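Local coordinates for amino acid amide racemase (Ochrobactrum anthropi, PDB 6GIO), which belongs to the class-III aminotransferase family of pyridoxal-5'-phosphate enzymes and is built here as a two-chain assembly, at residues T127-H140 / C194-L208. Residues are numbered along the deposited sequence; the frame is centred on the assembly and turned at random.
Sequences TKRSRIISFIGSYH and CPPEQVAAVFIEPIL. With PLP (pyridoxal-5'-phosphate), chain G.
Strands 131-135 and 199-204 run side by side and parallel, their axes 4.7 Å apart at an angle of 20°, with I133 N bonded to A201 O and I133 O accepting from F203 N. At the start of the pair the register slips at A200, whose N reaches R131 O, and A201 N is left buried without a partner. Two arginines grip this end. R131 lies alongside Q198, guanidinium and amide planes 7° apart, and holds OE1 side-on: NE at 2.8 Å sits on a lone pair, NH2 at 2.7 Å nearly on the carbonyl axis. R129 sends NH1 to V199 O, 2.8 Å away and close to the guanidinium plane, while E197 O sits over one face.

On one face of the sheet I133 CD1 meets V199 CG1 at 3.6 Å, and I133 CG2 touches V202 CG2. On the other, I132 points CG2 away from its own backbone N, which sets that branch against F203 CD1. Helices 179-191 and 220-229 cover the I133 side, and helix 112-127 covers A201 and F203. These are neighbouring strands of the mixed seven-stranded sheet in the large domain of a fold-type I PLP enzyme, and the residues that follow their C-terminal ends, Y139, H140 and E205, line the pyridoxal-5'-phosphate pocket.

There F203 turns its ring edge to the face of H140, centroids 5.4 Å apart. Water 1 bridges F135 N, F203 O and H140 NE2. E205 OE1 takes Y139 N at 3.0 Å from above the carboxylate plane and also accepts from water 2, which G137 O shares. H140 ND1 is bonded to D238, and E205 OE2, bonded to S209 OG, lies 3.5 Å from C2A of pyridoxal-5'-phosphate.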
loop_
_atom_site.group_PDB
_atom_site.type_symbol
_atom_site.label_atom_id
_atom_site.label_comp_id
_atom_site.label_asym_id
_atom_site.label_seq_id
_atom_site.Cartn_x
_atom_site.Cartn_y
_atom_site.Cartn_z
ATOM N N THR C 127 -3.115 16.368 -17.084
ATOM C CA THR C 127 -2.485 16.917 -18.305
ATOM C C THR C 127 -3.329 16.718 -19.549
ATOM O O THR C 127 -3.176 17.460 -20.544
ATOM C CB THR C 127 -1.104 16.283 -18.606
ATOM O OG1 THR C 127 -1.228 14.875 -18.863
ATOM C CG2 THR C 127 -0.117 16.541 -17.437
ATOM N N LYS C 128 -4.163 15.684 -19.504
ATOM C CA LYS C 128 -4.943 15.205 -20.659
ATOM C C LYS C 128 -4.042 14.711 -21.782
ATOM O O LYS C 128 -4.395 14.764 -22.949
ATOM C CB LYS C 128 -5.936 16.269 -21.167
ATOM C CG LYS C 128 -6.915 16.641 -20.078
ATOM C CD LYS C 128 -7.704 17.894 -20.392
ATOM C CE LYS C 128 -8.673 18.158 -19.251
ATOM N NZ LYS C 128 -9.767 19.063 -19.674
ATOM N N ARG C 129 -2.877 14.225 -21.396
ATOM C CA ARG C 129 -1.964 13.572 -22.296
ATOM C C ARG C 129 -1.782 12.116 -21.828
ATOM O O ARG C 129 -1.784 11.848 -20.670
ATOM C CB ARG C 129 -0.645 14.309 -22.251
ATOM C CG ARG C 129 -0.721 15.799 -22.567
ATOM C CD ARG C 129 0.660 16.355 -22.387
ATOM N NE ARG C 129 0.805 17.756 -22.726
ATOM C CZ ARG C 129 1.962 18.350 -22.957
ATOM N NH1 ARG C 129 3.105 17.654 -22.932
ATOM N NH2 ARG C 129 1.973 19.637 -23.260
ATOM N N SER C 130 -1.613 11.192 -22.750
ATOM C CA SER C 130 -1.687 9.776 -22.450
ATOM C C SER C 130 -0.345 9.069 -22.458
ATOM O O SER C 130 -0.225 7.947 -21.945
ATOM C CB SER C 130 -2.635 9.115 -23.487
ATOM O OG SER C 130 -2.173 9.370 -24.828
ATOM N N ARG C 131 0.655 9.703 -23.068
ATOM C CA ARG C 131 1.956 9.082 -23.252
ATOM C C ARG C 131 2.926 9.370 -22.087
ATOM O O ARG C 131 2.880 10.451 -21.461
ATOM C CB ARG C 131 2.575 9.548 -24.558
ATOM C CG ARG C 131 1.791 9.131 -25.793
ATOM C CD ARG C 131 2.533 9.621 -27.021
ATOM N NE ARG C 131 1.704 9.696 -28.232
ATOM C CZ ARG C 131 1.591 8.727 -29.131
ATOM N NH1 ARG C 131 2.217 7.554 -28.982
ATOM N NH2 ARG C 131 0.820 8.937 -30.191
ATOM N N ILE C 132 3.790 8.381 -21.821
ATOM C CA ILE C 132 4.739 8.434 -20.713
ATOM C C ILE C 132 6.155 8.064 -21.178
ATOM O O ILE C 132 6.312 7.104 -21.902
ATOM C CB ILE C 132 4.308 7.484 -19.549
ATOM C CG1 ILE C 132 3.006 7.975 -18.899
ATOM C CG2 ILE C 132 5.409 7.382 -18.492
ATOM C CD1 ILE C 132 3.059 9.337 -18.249
ATOM N N ILE C 133 7.173 8.800 -20.730
ATOM C CA ILE C 133 8.571 8.442 -21.027
ATOM C C ILE C 133 9.148 7.765 -19.787
ATOM O O ILE C 133 9.055 8.278 -18.702
ATOM C CB ILE C 133 9.414 9.640 -21.491
ATOM C CG1 ILE C 133 8.797 10.245 -22.767
ATOM C CG2 ILE C 133 10.868 9.227 -21.782
ATOM C CD1 ILE C 133 9.157 11.694 -22.991
ATOM N N SER C 134 9.721 6.604 -19.986
ATOM C CA SER C 134 10.392 5.878 -18.931
ATOM C C SER C 134 11.748 5.263 -19.423
ATOM O O SER C 134 12.103 5.382 -20.596
ATOM C CB SER C 134 9.442 4.798 -18.479
ATOM O OG SER C 134 9.991 4.066 -17.433
ATOM N N PHE C 135 12.500 4.619 -18.531
ATOM C CA PHE C 135 13.785 4.025 -18.899
ATOM C C PHE C 135 13.790 2.519 -18.850
ATOM O O PHE C 135 13.199 1.944 -17.968
ATOM C CB PHE C 135 14.931 4.578 -18.030
ATOM C CG PHE C 135 15.339 5.939 -18.473
ATOM C CD1 PHE C 135 16.202 6.087 -19.550
ATOM C CD2 PHE C 135 14.736 7.050 -17.947
ATOM C CE1 PHE C 135 16.507 7.350 -20.038
ATOM C CE2 PHE C 135 15.027 8.322 -18.444
ATOM C CZ PHE C 135 15.938 8.467 -19.473
ATOM N N ILE C 136 14.466 1.910 -19.814
ATOM C CA ILE C 136 14.726 0.481 -19.772
ATOM C C ILE C 136 15.469 0.215 -18.465
ATOM O O ILE C 136 16.501 0.860 -18.134
ATOM C CB ILE C 136 15.542 -0.013 -20.992
ATOM C CG1 ILE C 136 14.739 0.140 -22.276
ATOM C CG2 ILE C 136 15.925 -1.492 -20.845
ATOM C CD1 ILE C 136 15.564 0.080 -23.528
ATOM N N GLY C 137 14.927 -0.726 -17.704
ATOM C CA GLY C 137 15.529 -1.152 -16.462
ATOM C C GLY C 137 15.027 -0.423 -15.233
ATOM O O GLY C 137 15.386 -0.793 -14.090
ATOM N N SER C 138 14.195 0.596 -15.450
ATOM C CA SER C 138 13.615 1.367 -14.376
ATOM C C SER C 138 12.625 0.478 -13.606
ATOM O O SER C 138 12.016 -0.430 -14.156
ATOM C CB SER C 138 12.900 2.605 -14.914
ATOM O OG SER C 138 11.660 2.243 -15.455
ATOM N N TYR C 139 12.503 0.755 -12.319
ATOM C CA TYR C 139 11.655 -0.005 -11.444
ATOM C C TYR C 139 10.896 1.041 -10.675
ATOM O O TYR C 139 11.462 1.678 -9.805
ATOM C CB TYR C 139 12.498 -0.898 -10.534
ATOM C CG TYR C 139 11.674 -1.826 -9.699
ATOM C CD1 TYR C 139 10.988 -1.351 -8.573
ATOM C CD2 TYR C 139 11.598 -3.181 -9.991
ATOM C CE1 TYR C 139 10.230 -2.193 -7.785
ATOM C CE2 TYR C 139 10.838 -4.041 -9.195
ATOM C CZ TYR C 139 10.147 -3.526 -8.092
ATOM O OH TYR C 139 9.358 -4.337 -7.283
ATOM N N HIS C 140 9.638 1.256 -11.059
ATOM C CA HIS C 140 8.756 2.212 -10.376
ATOM C C HIS C 140 7.685 1.533 -9.484
ATOM O O HIS C 140 6.900 2.219 -8.825
ATOM C CB HIS C 140 8.122 3.139 -11.399
ATOM C CG HIS C 140 9.121 3.990 -12.117
ATOM N ND1 HIS C 140 9.933 4.890 -11.458
ATOM C CD2 HIS C 140 9.458 4.065 -13.427
ATOM C CE1 HIS C 140 10.743 5.465 -12.336
ATOM N NE2 HIS C 140 10.460 5.002 -13.538
ATOM N N CYS C 194 6.249 9.694 -31.453
ATOM C CA CYS C 194 5.868 10.085 -30.086
ATOM C C CYS C 194 5.798 11.598 -29.933
ATOM O O CYS C 194 6.679 12.183 -29.279
ATOM C CB CYS C 194 6.904 9.536 -29.110
ATOM S SG CYS C 194 6.408 9.692 -27.391
ATOM N N PRO C 195 4.731 12.234 -30.472
ATOM C CA PRO C 195 4.705 13.694 -30.417
ATOM C C PRO C 195 4.762 14.180 -28.986
ATOM O O PRO C 195 3.979 13.729 -28.134
ATOM C CB PRO C 195 3.362 14.084 -31.124
ATOM C CG PRO C 195 3.006 12.883 -31.978
ATOM C CD PRO C 195 3.545 11.694 -31.188
ATOM N N PRO C 196 5.668 15.123 -28.713
ATOM C CA PRO C 196 5.905 15.431 -27.303
ATOM C C PRO C 196 4.745 16.120 -26.583
ATOM O O PRO C 196 4.643 15.971 -25.380
ATOM C CB PRO C 196 7.162 16.317 -27.349
ATOM C CG PRO C 196 7.081 16.988 -28.704
ATOM C CD PRO C 196 6.430 15.999 -29.618
ATOM N N GLU C 197 3.858 16.805 -27.319
ATOM C CA GLU C 197 2.647 17.395 -26.726
ATOM C C GLU C 197 1.604 16.338 -26.345
ATOM O O GLU C 197 0.573 16.664 -25.743
ATOM C CB GLU C 197 2.051 18.489 -27.636
ATOM C CG GLU C 197 1.334 17.970 -28.876
ATOM C CD GLU C 197 2.245 17.511 -30.054
ATOM O OE1 GLU C 197 3.511 17.600 -30.007
ATOM O OE2 GLU C 197 1.649 17.042 -31.057
ATOM N N GLN C 198 1.877 15.067 -26.644
ATOM C CA GLN C 198 0.999 13.978 -26.191
ATOM C C GLN C 198 1.591 13.241 -24.974
ATOM O O GLN C 198 1.031 12.243 -24.488
ATOM C CB GLN C 198 0.721 12.998 -27.325
ATOM C CG GLN C 198 -0.106 13.595 -28.458
ATOM C CD GLN C 198 -0.298 12.647 -29.628
ATOM O OE1 GLN C 198 0.143 11.494 -29.619
ATOM N NE2 GLN C 198 -0.950 13.142 -30.656
ATOM N N VAL C 199 2.720 13.736 -24.497
ATOM C CA VAL C 199 3.427 13.111 -23.402
ATOM C C VAL C 199 3.143 13.873 -22.120
ATOM O O VAL C 199 3.491 15.081 -22.000
ATOM C CB VAL C 199 4.951 13.076 -23.645
ATOM C CG1 VAL C 199 5.633 12.409 -22.445
ATOM C CG2 VAL C 199 5.274 12.354 -24.935
ATOM N N ALA C 200 2.488 13.170 -21.187
ATOM C CA ALA C 200 2.140 13.728 -19.870
ATOM C C ALA C 200 3.396 14.054 -19.043
ATOM O O ALA C 200 3.530 15.144 -18.464
ATOM C CB ALA C 200 1.293 12.728 -19.080
ATOM N N ALA C 201 4.287 13.066 -18.976
ATOM C CA ALA C 201 5.378 13.072 -18.036
ATOM C C ALA C 201 6.528 12.188 -18.454
ATOM O O ALA C 201 6.339 11.227 -19.207
ATOM C CB ALA C 201 4.855 12.568 -16.714
ATOM N N VAL C 202 7.714 12.485 -17.916
ATOM C CA VAL C 202 8.888 11.612 -18.026
ATOM C C VAL C 202 9.203 11.219 -16.625
ATOM O O VAL C 202 9.226 12.092 -15.739
ATOM C CB VAL C 202 10.129 12.306 -18.680
ATOM C CG1 VAL C 202 10.399 13.675 -18.093
ATOM C CG2 VAL C 202 11.385 11.438 -18.598
ATOM N N PHE C 203 9.447 9.912 -16.428
ATOM C CA PHE C 203 9.835 9.384 -15.130
ATOM C C PHE C 203 11.303 9.077 -15.054
ATOM O O PHE C 203 11.826 8.261 -15.853
ATOM C CB PHE C 203 9.079 8.115 -14.817
ATOM C CG PHE C 203 7.687 8.341 -14.290
ATOM C CD1 PHE C 203 6.675 8.752 -15.138
ATOM C CD2 PHE C 203 7.382 8.074 -12.941
ATOM C CE1 PHE C 203 5.370 8.928 -14.660
ATOM C CE2 PHE C 203 6.103 8.237 -12.464
ATOM C CZ PHE C 203 5.082 8.662 -13.320
ATOM N N ILE C 204 11.944 9.651 -14.040
ATOM C CA ILE C 204 13.421 9.633 -13.908
ATOM C C ILE C 204 13.836 9.072 -12.561
ATOM O O ILE C 204 13.475 9.664 -11.511
ATOM C CB ILE C 204 14.005 11.060 -13.979
ATOM C CG1 ILE C 204 13.792 11.694 -15.346
ATOM C CG2 ILE C 204 15.487 11.058 -13.640
ATOM C CD1 ILE C 204 14.097 13.193 -15.361
ATOM N N GLU C 205 14.540 7.936 -12.567
ATOM C CA GLU C 205 15.360 7.562 -11.430
ATOM C C GLU C 205 16.722 8.301 -11.540
ATOM O O GLU C 205 17.426 8.147 -12.545
ATOM C CB GLU C 205 15.651 6.049 -11.421
ATOM C CG GLU C 205 14.463 5.115 -11.270
ATOM C CD GLU C 205 14.908 3.685 -10.977
ATOM O OE1 GLU C 205 14.636 2.771 -11.742
ATOM O OE2 GLU C 205 15.551 3.458 -9.962
ATOM N N PRO C 206 17.115 9.061 -10.506
ATOM C CA PRO C 206 18.401 9.781 -10.534
ATOM C C PRO C 206 19.625 8.891 -10.362
ATOM O O PRO C 206 20.716 9.298 -10.699
ATOM C CB PRO C 206 18.278 10.794 -9.413
ATOM C CG PRO C 206 17.291 10.205 -8.456
ATOM C CD PRO C 206 16.371 9.308 -9.254
ATOM N N ILE C 207 19.432 7.694 -9.854
ATOM C CA ILE C 207 20.377 6.584 -9.984
ATOM C C ILE C 207 19.493 5.427 -10.318
ATOM O O ILE C 207 18.463 5.232 -9.680
ATOM C CB ILE C 207 21.118 6.274 -8.659
ATOM C CG1 ILE C 207 21.927 7.497 -8.251
ATOM C CG2 ILE C 207 22.000 5.042 -8.822
ATOM C CD1 ILE C 207 22.526 7.456 -6.867
ATOM N N LEU C 208 19.844 4.669 -11.338
ATOM C CA LEU C 208 18.995 3.584 -11.764
ATOM C C LEU C 208 19.254 2.460 -10.779
ATOM O O LEU C 208 20.354 1.943 -10.752
ATOM C CB LEU C 208 19.372 3.164 -13.175
ATOM C CG LEU C 208 18.501 2.102 -13.851
ATOM C CD1 LEU C 208 17.264 2.766 -14.416
ATOM C CD2 LEU C 208 19.276 1.382 -14.928
HETATM N N1 PLP G . 10.524 3.251 -7.229
HETATM C C2 PLP G . 11.823 2.969 -6.957
HETATM C C2A PLP G . 12.957 3.733 -7.567
HETATM C C3 PLP G . 12.180 1.856 -6.040
HETATM O O3 PLP G . 13.466 1.585 -5.789
HETATM C C4 PLP G . 11.115 1.074 -5.381
HETATM C C4A PLP G . 11.465 -0.036 -4.444
HETATM C C5 PLP G . 9.713 1.482 -5.745
HETATM C C6 PLP G . 9.514 2.546 -6.652
HETATM C C5A PLP G . 8.533 0.708 -5.179
HETATM O O4P PLP G . 8.501 0.615 -3.749
HETATM P P PLP G . 7.672 -0.534 -3.013
HETATM O O1P PLP G . 7.496 0.046 -1.644
HETATM O O2P PLP G . 8.538 -1.781 -3.025
HETATM O O3P PLP G . 6.360 -0.646 -3.775
HETATM O O HOH W 1 12.241 5.546 -15.692
HETATM O O HOH W 2 15.973 0.364 -11.696
#